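Local structure of PEPTIDE N-myristoyltransferase (Saccharomyces cerevisiae, 1IIC) at residues Y281-E284 with I290-F293; F243-S248 with A324-K329; E234-V239 with E260-F265. The protein catalyses the transfer of myristate from myristoyl-CoA to the N-terminal glycine of peptide and protein substrates. All blocks are in the same frame, centred on the assembly; numbering follows the deposited sequence.

Interaction 1: residues Y281-E284 with I290-F293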
# COMPACT_ATOMS: atom_id res chain seq x y z
N TYR A 281 -9.14 9.36 -10.87
CA TYR A 281 -9.34 10.34 -11.94
C TYR A 281 -8.83 9.85 -13.28
O TYR A 281 -7.96 9.00 -13.36
CB TYR A 281 -8.67 11.66 -11.57
CG TYR A 281 -9.14 12.14 -10.24
CD1 TYR A 281 -8.61 11.60 -9.07
CD2 TYR A 281 -10.21 13.04 -10.13
CE1 TYR A 281 -9.13 11.92 -7.82
CE2 TYR A 281 -10.74 13.37 -8.88
CZ TYR A 281 -10.19 12.80 -7.73
OH TYR A 281 -10.72 13.07 -6.50
N VAL A 282 -9.40 10.43 -14.33
CA VAL A 282 -9.05 10.06 -15.69
C VAL A 282 -8.96 11.34 -16.52
O VAL A 282 -9.48 12.38 -16.14
CB VAL A 282 -10.15 9.14 -16.27
CG1 VAL A 282 -10.17 9.21 -17.77
CG2 VAL A 282 -9.93 7.70 -15.81
N VAL A 283 -8.25 11.25 -17.64
CA VAL A 283 -8.15 12.38 -18.56
C VAL A 283 -8.72 11.86 -19.87
O VAL A 283 -8.25 10.86 -20.41
CB VAL A 283 -6.69 12.84 -18.78
CG1 VAL A 283 -6.66 13.91 -19.86
CG2 VAL A 283 -6.10 13.40 -17.49
N GLU A 284 -9.76 12.54 -20.37
CA GLU A 284 -10.41 12.15 -21.62
C GLU A 284 -10.23 13.22 -22.71
O GLU A 284 -10.51 14.39 -22.50
CB GLU A 284 -11.90 11.92 -21.36
CG GLU A 284 -12.70 11.66 -22.61
CD GLU A 284 -14.15 11.35 -22.33
OE1 GLU A 284 -14.79 12.11 -21.57
OE2 GLU A 284 -14.66 10.34 -22.88
N ILE A 290 -9.24 7.89 -23.51
CA ILE A 290 -8.73 8.07 -22.16
C ILE A 290 -7.23 7.83 -22.23
O ILE A 290 -6.78 6.72 -22.53
CB ILE A 290 -9.39 7.09 -21.18
CG1 ILE A 290 -10.87 7.46 -21.02
CG2 ILE A 290 -8.68 7.12 -19.83
CD1 ILE A 290 -11.62 6.56 -20.09
N THR A 291 -6.47 8.88 -21.97
CA THR A 291 -5.02 8.83 -22.04
C THR A 291 -4.28 8.87 -20.70
O THR A 291 -3.08 8.63 -20.66
CB THR A 291 -4.50 9.99 -22.91
OG1 THR A 291 -4.96 11.23 -22.36
CG2 THR A 291 -5.01 9.85 -24.34
N ASP A 292 -4.98 9.18 -19.61
CA ASP A 292 -4.35 9.26 -18.30
C ASP A 292 -5.25 8.74 -17.19
O ASP A 292 -6.48 8.74 -17.30
CB ASP A 292 -3.95 10.71 -17.97
CG ASP A 292 -3.02 11.31 -19.01
OD1 ASP A 292 -3.53 11.92 -19.98
OD2 ASP A 292 -1.80 11.15 -18.87
N PHE A 293 -4.63 8.31 -16.10
CA PHE A 293 -5.36 7.76 -14.98
C PHE A 293 -4.49 7.82 -13.74
O PHE A 293 -3.31 7.50 -13.81
CB PHE A 293 -5.76 6.31 -15.28
CG PHE A 293 -6.04 5.48 -14.05
CD1 PHE A 293 -5.14 4.49 -13.65
CD2 PHE A 293 -7.19 5.68 -13.31
CE1 PHE A 293 -5.39 3.72 -12.52
CE2 PHE A 293 -7.45 4.91 -12.17
CZ PHE A 293 -6.54 3.93 -11.77
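The ring of F293 meets V282 at its rim: CG2 of V282 lies near the ring plane, 4.2 Å from CD2 of F293. Y281 O comes in obliquely, 3.4 Å from the same CD2, and it also takes a CA-H contact from F293. A second flat group, the carboxylate of D292, is met from above its plane by OG1 of T291, which donates to OD1 over 2.9 Å, while V283 runs alongside the same side chain with its CG2 3.5 Å from CB of D292. That carboxylate is well tied down, since T322 bonds OD2 and R343 makes a salt bridge to OD1.

On the face with F293, V282 and I290 cross at about a right angle. CG1 of V282 is pressed against CG2 of I290 at 3.3 Å, tighter than usual for two carbons, because chi1 near 156° turns that methyl away from the backbone N.

The backbones form an antiparallel hairpin pair, axes 154° apart. V283 N bonds D292 O and T291 N bonds V283 O, each at 3.1 Å, and T291 and D292 both stand opposite V283. This is a beta bulge, which lets V282 and I290 keep to one face despite the extra residue.

Strand 228-230 extends the sheet beyond 281-284, and strand 311-322 beyond 290-293. V239 of helix 236-247 packs against V282, I290 and F293, and F265 of helix 258-265 meets the F293 ring edge-to-face; L347 of helix 334-357 packs against V283 and D292.

Interaction 2: residues F243-S248 with A324-K329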
# COMPACT_ATOMS: atom_id res chain seq x y z
N PHE A 243 -4.23 0.94 -18.15
CA PHE A 243 -3.51 0.60 -16.92
C PHE A 243 -2.62 -0.62 -17.11
O PHE A 243 -1.42 -0.57 -16.84
CB PHE A 243 -4.50 0.34 -15.78
CG PHE A 243 -3.84 -0.01 -14.49
CD1 PHE A 243 -3.05 0.92 -13.81
CD2 PHE A 243 -3.98 -1.28 -13.95
CE1 PHE A 243 -2.41 0.58 -12.62
CE2 PHE A 243 -3.35 -1.63 -12.76
CZ PHE A 243 -2.56 -0.69 -12.10
N LYS A 244 -3.23 -1.72 -17.56
CA LYS A 244 -2.51 -2.96 -17.81
C LYS A 244 -1.32 -2.74 -18.73
O LYS A 244 -0.24 -3.29 -18.52
CB LYS A 244 -3.46 -4.00 -18.43
CG LYS A 244 -2.75 -5.22 -18.98
CD LYS A 244 -3.73 -6.24 -19.58
CE LYS A 244 -2.98 -7.44 -20.16
NZ LYS A 244 -3.89 -8.50 -20.70
N ARG A 245 -1.54 -1.94 -19.77
CA ARG A 245 -0.51 -1.66 -20.74
C ARG A 245 0.67 -0.96 -20.07
O ARG A 245 1.82 -1.39 -20.18
CB ARG A 245 -1.09 -0.79 -21.85
CG ARG A 245 -0.58 -1.11 -23.23
CD ARG A 245 0.90 -0.83 -23.38
NE ARG A 245 1.15 0.05 -24.51
CZ ARG A 245 0.74 -0.19 -25.75
NH1 ARG A 245 0.04 -1.29 -26.01
NH2 ARG A 245 1.00 0.68 -26.72
N TYR A 246 0.37 0.13 -19.36
CA TYR A 246 1.41 0.89 -18.67
C TYR A 246 2.16 0.02 -17.66
O TYR A 246 3.39 -0.03 -17.68
CB TYR A 246 0.78 2.12 -17.99
CG TYR A 246 1.75 2.91 -17.15
CD1 TYR A 246 1.81 2.71 -15.77
CD2 TYR A 246 2.67 3.78 -17.73
CE1 TYR A 246 2.77 3.35 -14.99
CE2 TYR A 246 3.62 4.42 -16.96
CZ TYR A 246 3.67 4.20 -15.59
OH TYR A 246 4.63 4.82 -14.83
N GLN A 247 1.40 -0.68 -16.81
CA GLN A 247 1.91 -1.59 -15.76
C GLN A 247 2.85 -2.68 -16.21
O GLN A 247 3.69 -3.14 -15.43
CB GLN A 247 0.75 -2.32 -15.09
CG GLN A 247 0.25 -1.74 -13.82
CD GLN A 247 -0.02 -2.82 -12.80
OE1 GLN A 247 -0.62 -3.86 -13.10
NE2 GLN A 247 0.40 -2.58 -11.58
N SER A 248 2.65 -3.15 -17.44
CA SER A 248 3.45 -4.23 -17.99
C SER A 248 4.94 -3.93 -17.98
O SER A 248 5.75 -4.84 -18.14
CB SER A 248 3.01 -4.55 -19.42
OG SER A 248 3.29 -3.46 -20.29
N ALA A 324 1.70 8.63 -22.32
CA ALA A 324 2.73 9.61 -22.68
C ALA A 324 3.97 9.04 -23.37
O ALA A 324 4.59 9.74 -24.17
CB ALA A 324 3.14 10.41 -21.45
N ASP A 325 4.36 7.81 -23.07
CA ASP A 325 5.55 7.25 -23.71
C ASP A 325 5.29 6.01 -24.56
O ASP A 325 6.23 5.32 -24.96
CB ASP A 325 6.65 6.97 -22.67
CG ASP A 325 6.39 5.71 -21.83
OD1 ASP A 325 5.41 4.97 -22.11
OD2 ASP A 325 7.19 5.46 -20.90
N PHE A 326 4.02 5.72 -24.83
CA PHE A 326 3.64 4.56 -25.64
C PHE A 326 4.14 4.66 -27.07
O PHE A 326 4.00 3.73 -27.86
CB PHE A 326 2.12 4.40 -25.68
CG PHE A 326 1.52 3.80 -24.43
CD1 PHE A 326 0.20 3.35 -24.44
CD2 PHE A 326 2.27 3.69 -23.26
CE1 PHE A 326 -0.36 2.79 -23.29
CE2 PHE A 326 1.71 3.14 -22.10
CZ PHE A 326 0.39 2.69 -22.12
N GLN A 327 4.71 5.81 -27.40
CA GLN A 327 5.21 6.06 -28.74
C GLN A 327 6.63 5.52 -28.92
O GLN A 327 7.06 5.22 -30.03
CB GLN A 327 5.19 7.56 -28.98
CG GLN A 327 5.42 8.01 -30.39
CD GLN A 327 5.62 9.51 -30.45
OE1 GLN A 327 4.94 10.27 -29.74
NE2 GLN A 327 6.56 9.95 -31.29
N PHE A 328 7.36 5.41 -27.81
CA PHE A 328 8.73 4.92 -27.86
C PHE A 328 8.72 3.44 -27.49
O PHE A 328 7.90 3.00 -26.70
CB PHE A 328 9.61 5.72 -26.89
CG PHE A 328 9.46 7.21 -27.04
CD1 PHE A 328 8.35 7.87 -26.51
CD2 PHE A 328 10.40 7.95 -27.75
CE1 PHE A 328 8.17 9.24 -26.69
CE2 PHE A 328 10.23 9.33 -27.94
CZ PHE A 328 9.11 9.98 -27.41
N LYS A 329 9.65 2.68 -28.07
CA LYS A 329 9.72 1.26 -27.78
C LYS A 329 10.38 0.98 -26.44
O LYS A 329 9.88 0.19 -25.65
CB LYS A 329 10.48 0.53 -28.89
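Bends at chi2 (-65°) and chi3 (-126°) lay the R245 chain along the ring of F326, from CB out to the guanidinium; CG of F326 stands anti to its own carbonyl carbon. The two side chains slide past each other in opposite directions. NE of R245 rides over one face of the ring, off toward the rim, and comes within 3.4 Å of CE1 of F326. The guanidinium makes a cation-pi contact, CZ of R245 lying 4.2 Å from the ring centroid, though the two planes are tilted 40° rather than stacked flat. Just behind it, CD of R245 adds a CH-pi contact at 4.1 Å from the same centroid. At the far end of the ring, CZ of F326 reaches CB of Y246, also at 4.2 Å.

Were F326 an alanine, the R245 guanidinium would probably lose its aromatic platform and be freer to swing, and CB of Y246 would lose this apolar contact.

D325 OD1 lies in the ring plane at the edge of F326 and pairs with R249. F326 is held out on a type I beta turn from D325 to F328, closed by F328 N to D325 O. The turn belongs to the loop leading from strand 311-322 into helix 334-357, the first connection of a beta-alpha-beta crossover that returns in parallel strand 362-366.

Interaction 3: residues E234-V239 with E260-F265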
# COMPACT_ATOMS: atom_id res chain seq x y z
N GLU A 234 -18.40 3.81 -16.90
CA GLU A 234 -18.37 3.86 -18.35
C GLU A 234 -16.94 3.81 -18.88
O GLU A 234 -16.69 3.33 -19.98
CB GLU A 234 -19.03 5.16 -18.85
CG GLU A 234 -20.49 5.36 -18.45
CD GLU A 234 -20.71 5.46 -16.95
OE1 GLU A 234 -20.07 6.33 -16.31
OE2 GLU A 234 -21.52 4.68 -16.41
N ASP A 235 -16.00 4.32 -18.08
CA ASP A 235 -14.58 4.38 -18.44
C ASP A 235 -13.80 3.09 -18.23
O ASP A 235 -12.73 2.90 -18.82
CB ASP A 235 -13.89 5.47 -17.62
CG ASP A 235 -14.54 6.82 -17.76
OD1 ASP A 235 -14.57 7.55 -16.74
OD2 ASP A 235 -15.01 7.19 -18.86
N ILE A 236 -14.31 2.21 -17.38
CA ILE A 236 -13.60 0.97 -17.05
C ILE A 236 -12.87 0.20 -18.15
O ILE A 236 -11.67 -0.10 -18.01
CB ILE A 236 -14.51 -0.00 -16.28
CG1 ILE A 236 -14.97 0.64 -14.97
CG2 ILE A 236 -13.74 -1.28 -15.97
CD1 ILE A 236 -13.82 1.05 -14.01
N ASP A 237 -13.55 -0.14 -19.25
CA ASP A 237 -12.87 -0.89 -20.30
C ASP A 237 -11.60 -0.19 -20.79
O ASP A 237 -10.54 -0.80 -20.84
CB ASP A 237 -13.80 -1.18 -21.48
CG ASP A 237 -14.86 -2.24 -21.15
OD1 ASP A 237 -14.56 -3.18 -20.39
OD2 ASP A 237 -15.98 -2.14 -21.67
N GLN A 238 -11.69 1.10 -21.14
CA GLN A 238 -10.52 1.83 -21.60
C GLN A 238 -9.44 2.00 -20.55
O GLN A 238 -8.27 1.73 -20.80
CB GLN A 238 -10.89 3.24 -22.08
CG GLN A 238 -11.36 3.33 -23.52
CD GLN A 238 -11.31 4.75 -24.03
OE1 GLN A 238 -10.23 5.28 -24.32
NE2 GLN A 238 -12.47 5.39 -24.11
N VAL A 239 -9.82 2.47 -19.37
CA VAL A 239 -8.86 2.71 -18.30
C VAL A 239 -8.12 1.44 -17.93
O VAL A 239 -6.92 1.45 -17.72
CB VAL A 239 -9.54 3.29 -17.03
CG1 VAL A 239 -8.51 3.51 -15.93
CG2 VAL A 239 -10.22 4.60 -17.38
N GLU A 260 -11.99 -6.84 -10.27
CA GLU A 260 -11.16 -6.37 -9.17
C GLU A 260 -10.81 -4.91 -9.39
O GLU A 260 -10.91 -4.09 -8.49
CB GLU A 260 -9.87 -7.19 -9.08
CG GLU A 260 -10.12 -8.63 -8.72
CD GLU A 260 -8.88 -9.50 -8.83
OE1 GLU A 260 -8.92 -10.65 -8.34
OE2 GLU A 260 -7.88 -9.04 -9.41
N PHE A 261 -10.42 -4.59 -10.62
CA PHE A 261 -10.04 -3.23 -10.97
C PHE A 261 -11.15 -2.25 -10.66
O PHE A 261 -10.92 -1.20 -10.04
CB PHE A 261 -9.68 -3.13 -12.45
CG PHE A 261 -9.14 -1.78 -12.84
CD1 PHE A 261 -7.77 -1.54 -12.80
CD2 PHE A 261 -10.00 -0.75 -13.19
CE1 PHE A 261 -7.26 -0.27 -13.10
CE2 PHE A 261 -9.50 0.52 -13.49
CZ PHE A 261 -8.13 0.76 -13.44
N GLU A 262 -12.36 -2.57 -11.08
CA GLU A 262 -13.49 -1.69 -10.85
C GLU A 262 -13.81 -1.54 -9.36
O GLU A 262 -14.09 -0.45 -8.87
CB GLU A 262 -14.72 -2.19 -11.61
CG GLU A 262 -15.94 -1.34 -11.39
CD GLU A 262 -17.01 -1.59 -12.44
OE1 GLU A 262 -18.11 -1.01 -12.31
OE2 GLU A 262 -16.74 -2.35 -13.40
N HIS A 263 -13.78 -2.65 -8.63
CA HIS A 263 -14.06 -2.57 -7.20
C HIS A 263 -13.02 -1.71 -6.49
O HIS A 263 -13.32 -0.94 -5.58
CB HIS A 263 -14.03 -3.96 -6.57
CG HIS A 263 -14.02 -3.92 -5.07
ND1 HIS A 263 -15.16 -3.74 -4.32
CD2 HIS A 263 -12.98 -3.93 -4.19
CE1 HIS A 263 -14.83 -3.62 -3.04
NE2 HIS A 263 -13.52 -3.73 -2.94
N ASN A 264 -11.77 -1.83 -6.94
CA ASN A 264 -10.67 -1.12 -6.32
C ASN A 264 -10.58 0.37 -6.64
O ASN A 264 -10.06 1.15 -5.84
CB ASN A 264 -9.36 -1.80 -6.71
CG ASN A 264 -8.29 -1.64 -5.66
OD1 ASN A 264 -7.12 -1.43 -5.98
ND2 ASN A 264 -8.68 -1.74 -4.40
N PHE A 265 -11.10 0.79 -7.79
CA PHE A 265 -10.98 2.19 -8.14
C PHE A 265 -12.24 3.05 -8.12
O PHE A 265 -12.15 4.27 -8.15
CB PHE A 265 -10.23 2.30 -9.47
CG PHE A 265 -8.83 1.75 -9.40
CD1 PHE A 265 -8.50 0.54 -9.97
CD2 PHE A 265 -7.86 2.43 -8.66
CE1 PHE A 265 -7.23 0.00 -9.82
CE2 PHE A 265 -6.58 1.90 -8.50
CZ PHE A 265 -6.26 0.69 -9.08
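Within the two segments the shortest sound polar bond is N264 N to E260 O, 2.9 Å, and it secures the helical turn that presents F261 and E262 to I236 and V239. No hydrogen bond joins the two segments themselves; what meets is mostly hydrocarbon. V239 crosses F261 at about a right angle, its CG1 3.7 Å from CZ at the tip of the ring. I236 comes to the same ring at the edge, near its plane, with CD1 4.3 Å from CD2 of F261. One face of the ring is covered by its own helix, CD1 of F265 lying over its centre.

These are the two helices, 236-247 and 258-265, that follow the short strand 228-230, the first of the C-terminal half, and precede strand 278-284, an order matching alpha1 and alpha2 of the GNAT fold, in keeping with the acetyltransferase clan of this domain.

E262 runs out extended (chi1 179°) and crosses I236 at about a right angle. CD1 of I236 rests 4.1 Å from both CB and CG of E262, and OE2 of E262 ends 3.8 Å from CG1 of I236. Beside this packing, a salt bridge from D237 to K258 links the same two helices directly.

Helix 236-247 connects all three contacts: its start serves interaction 3, its far end interaction 2, and its inner side lies on the hairpin of interaction 1. Q238 OE1 takes the I290 N bond at 2.9 Å, and CG2 of V239 packs 3.5 Å from CG2 of V282, joining interactions 3 and 1, whose centres are 12 Å apart. F243 takes no part in interaction 2 itself but bridges to both others: its CD2 is 3.5 Å from CE1 of F261, its CD1 3.9 Å from CE1 of F293. All belong to the C-terminal domain, whereas in this family myristoyl-CoA is held mainly by the N-terminal half, consistent with these contacts being packing within the C-terminal half.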